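PDB 1O22: orphan protein TM0875 from Thermotoga maritima, which is of unknown function but belongs to the DUF3855 family and has a fold that was new when its structure was solved. Local coordinates for residues Gly57-Lys62 against Glu143-Phe148. Numbering follows the deposited sequence.
Sequences GRIFLK and EFMKYF
Leu-61 and Ile-59 of strand 56-66 each set a methyl over a phenylalanine ring of helix 137-152 as CH-pi contacts. Leu-61 CD1 lies 3.9 Å from the centroid of the Phe-144 ring and only 2° off its normal, and Ile-59 CD1 lies over a face of Phe-148, 3.9 Å from the centroid of the Phe-148 ring. Both rings have CG anti to the backbone N, and, one helical turn apart, they reach toward the strand side by side. This is helix-on-sheet packing near the centre of the chain: helix 137-152 lies across strand 56-66 of the mixed sheet, and the axes of the two segments approach to 11.6 Å, their N-to-C directions 131° apart. The remaining contacts are plain apolar packing. Ile-59 CD1 also meets the edge of the Phe-144 ring, 3.7 Å from Phe-144 CE2, so this one methyl serves the edge of one ring and the face of the other. The selenomethionine Met-145, bent at chi2 and chi3, brings its SE to 3.8 Å from Ile-59 CD1, tip to tip. Leu-61 CD2 passes alongside Phe-144, reaching CD2 of that ring at 3.9 Å. Neighbouring strands add aromatics, Tyr-123 meeting Phe-144 edge-to-face and Tyr-23 touching the Phe-148 ring.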
loop_
_atom_site.group_PDB
_atom_site.type_symbol
_atom_site.label_atom_id
_atom_site.label_comp_id
_atom_site.label_asym_id
_atom_site.label_seq_id
_atom_site.Cartn_x
_atom_site.Cartn_y
_atom_site.Cartn_z
ATOM N N GLY A 57 -12.175 -11.699 2.933
ATOM C CA GLY A 57 -11.187 -10.662 2.815
ATOM C C GLY A 57 -11.750 -9.283 2.622
ATOM O O GLY A 57 -12.940 -9.086 2.446
ATOM N N ARG A 58 -10.840 -8.323 2.632
ATOM C CA ARG A 58 -11.155 -6.914 2.391
ATOM C C ARG A 58 -10.177 -6.325 1.378
ATOM O O ARG A 58 -8.951 -6.491 1.502
ATOM C CB ARG A 58 -11.042 -6.127 3.681
ATOM C CG ARG A 58 -11.376 -4.644 3.553
ATOM C CD ARG A 58 -11.463 -3.953 4.910
ATOM N NE ARG A 58 -10.159 -3.878 5.528
ATOM C CZ ARG A 58 -9.881 -3.188 6.629
ATOM N NH1 ARG A 58 -10.817 -2.473 7.250
ATOM N NH2 ARG A 58 -8.639 -3.198 7.107
ATOM N N ILE A 59 -10.733 -5.702 0.340
ATOM C CA ILE A 59 -9.941 -5.013 -0.650
ATOM C C ILE A 59 -10.460 -3.589 -0.889
ATOM O O ILE A 59 -11.588 -3.254 -0.546
ATOM C CB ILE A 59 -9.856 -5.848 -1.961
ATOM C CG1 ILE A 59 -11.196 -6.048 -2.596
ATOM C CG2 ILE A 59 -9.250 -7.216 -1.682
ATOM C CD1 ILE A 59 -11.117 -6.711 -3.918
ATOM N N PHE A 60 -9.584 -2.739 -1.417
ATOM C CA PHE A 60 -9.892 -1.343 -1.686
ATOM C C PHE A 60 -9.748 -1.109 -3.205
ATOM O O PHE A 60 -8.818 -1.604 -3.825
ATOM C CB PHE A 60 -8.979 -0.435 -0.885
ATOM C CG PHE A 60 -9.079 -0.662 0.609
ATOM C CD1 PHE A 60 -10.117 -0.093 1.342
ATOM C CD2 PHE A 60 -8.194 -1.500 1.246
ATOM C CE1 PHE A 60 -10.227 -0.319 2.688
ATOM C CE2 PHE A 60 -8.284 -1.721 2.619
ATOM C CZ PHE A 60 -9.304 -1.138 3.329
ATOM N N LEU A 61 -10.715 -0.422 -3.787
ATOM C CA LEU A 61 -10.748 -0.178 -5.218
ATOM C C LEU A 61 -10.950 1.319 -5.521
ATOM O O LEU A 61 -11.818 1.986 -4.935
ATOM C CB LEU A 61 -11.868 -0.999 -5.823
ATOM C CG LEU A 61 -12.233 -0.839 -7.298
ATOM C CD1 LEU A 61 -11.087 -1.396 -8.144
ATOM C CD2 LEU A 61 -13.528 -1.585 -7.612
ATOM N N LYS A 62 -10.127 1.851 -6.402
ATOM C CA LYS A 62 -10.383 3.180 -6.937
ATOM C C LYS A 62 -10.609 3.061 -8.443
ATOM O O LYS A 62 -9.846 2.403 -9.162
ATOM C CB LYS A 62 -9.231 4.104 -6.588
ATOM C CG LYS A 62 -9.197 5.465 -7.314
ATOM C CD LYS A 62 -10.099 6.549 -6.721
ATOM C CE LYS A 62 -10.035 7.846 -7.564
ATOM N N GLU A 143 -17.525 -6.524 -12.897
ATOM C CA GLU A 143 -16.442 -6.932 -13.814
ATOM C C GLU A 143 -15.124 -7.046 -13.065
ATOM O O GLU A 143 -14.363 -7.964 -13.303
ATOM C CB GLU A 143 -16.248 -5.950 -14.964
ATOM C CG GLU A 143 -17.058 -6.273 -16.192
ATOM C CD GLU A 143 -16.420 -7.359 -17.054
ATOM O OE1 GLU A 143 -15.448 -7.062 -17.820
ATOM O OE2 GLU A 143 -16.915 -8.509 -16.977
ATOM N N PHE A 144 -14.816 -6.056 -12.233
ATOM C CA PHE A 144 -13.587 -6.089 -11.473
ATOM C C PHE A 144 -13.500 -7.357 -10.601
ATOM O O PHE A 144 -12.429 -7.956 -10.508
ATOM C CB PHE A 144 -13.383 -4.858 -10.602
ATOM C CG PHE A 144 -12.281 -5.024 -9.646
ATOM C CD1 PHE A 144 -10.965 -4.991 -10.077
ATOM C CD2 PHE A 144 -12.546 -5.278 -8.303
ATOM C CE1 PHE A 144 -9.918 -5.197 -9.190
ATOM C CE2 PHE A 144 -11.504 -5.513 -7.417
ATOM C CZ PHE A 144 -10.196 -5.441 -7.845
HETATM N N MSE A 145 -14.623 -7.744 -9.984
HETATM C CA MSE A 145 -14.661 -8.881 -9.070
HETATM C C MSE A 145 -14.481 -10.223 -9.783
HETATM O O MSE A 145 -13.832 -11.133 -9.232
HETATM C CB MSE A 145 -15.891 -8.852 -8.170
HETATM C CG MSE A 145 -15.853 -7.729 -7.135
HETATM SE SE MSE A 145 -14.200 -7.636 -6.025
HETATM C CE MSE A 145 -14.620 -9.280 -4.790
ATOM N N LYS A 146 -14.923 -10.299 -11.038
ATOM C CA LYS A 146 -14.612 -11.463 -11.865
ATOM C C LYS A 146 -13.117 -11.553 -12.114
ATOM O O LYS A 146 -12.547 -12.613 -11.981
ATOM C CB LYS A 146 -15.298 -11.403 -13.216
ATOM C CG LYS A 146 -16.689 -11.916 -13.264
ATOM C CD LYS A 146 -17.262 -11.742 -14.677
ATOM C CE LYS A 146 -18.151 -10.490 -14.846
ATOM N NZ LYS A 146 -19.633 -10.800 -14.834
ATOM N N TYR A 147 -12.503 -10.436 -12.518
ATOM C CA TYR A 147 -11.062 -10.341 -12.640
ATOM C C TYR A 147 -10.346 -10.755 -11.353
ATOM O O TYR A 147 -9.383 -11.548 -11.398
ATOM C CB TYR A 147 -10.601 -8.912 -13.026
ATOM C CG TYR A 147 -9.136 -8.695 -12.769
ATOM C CD1 TYR A 147 -8.165 -9.135 -13.693
ATOM C CD2 TYR A 147 -8.696 -8.090 -11.603
ATOM C CE1 TYR A 147 -6.813 -8.961 -13.453
ATOM C CE2 TYR A 147 -7.351 -7.930 -11.347
ATOM C CZ TYR A 147 -6.411 -8.339 -12.282
ATOM O OH TYR A 147 -5.061 -8.144 -12.002
ATOM N N PHE A 148 -10.799 -10.212 -10.231
ATOM C CA PHE A 148 -10.178 -10.447 -8.936
ATOM C C PHE A 148 -10.199 -11.944 -8.539
ATOM O O PHE A 148 -9.176 -12.540 -8.251
ATOM C CB PHE A 148 -10.830 -9.566 -7.847
ATOM C CG PHE A 148 -10.342 -9.880 -6.440
ATOM C CD1 PHE A 148 -9.159 -9.373 -5.968
ATOM C CD2 PHE A 148 -11.068 -10.752 -5.624
ATOM C CE1 PHE A 148 -8.696 -9.709 -4.711
ATOM C CE2 PHE A 148 -10.633 -11.073 -4.352
ATOM C CZ PHE A 148 -9.436 -10.574 -3.897
#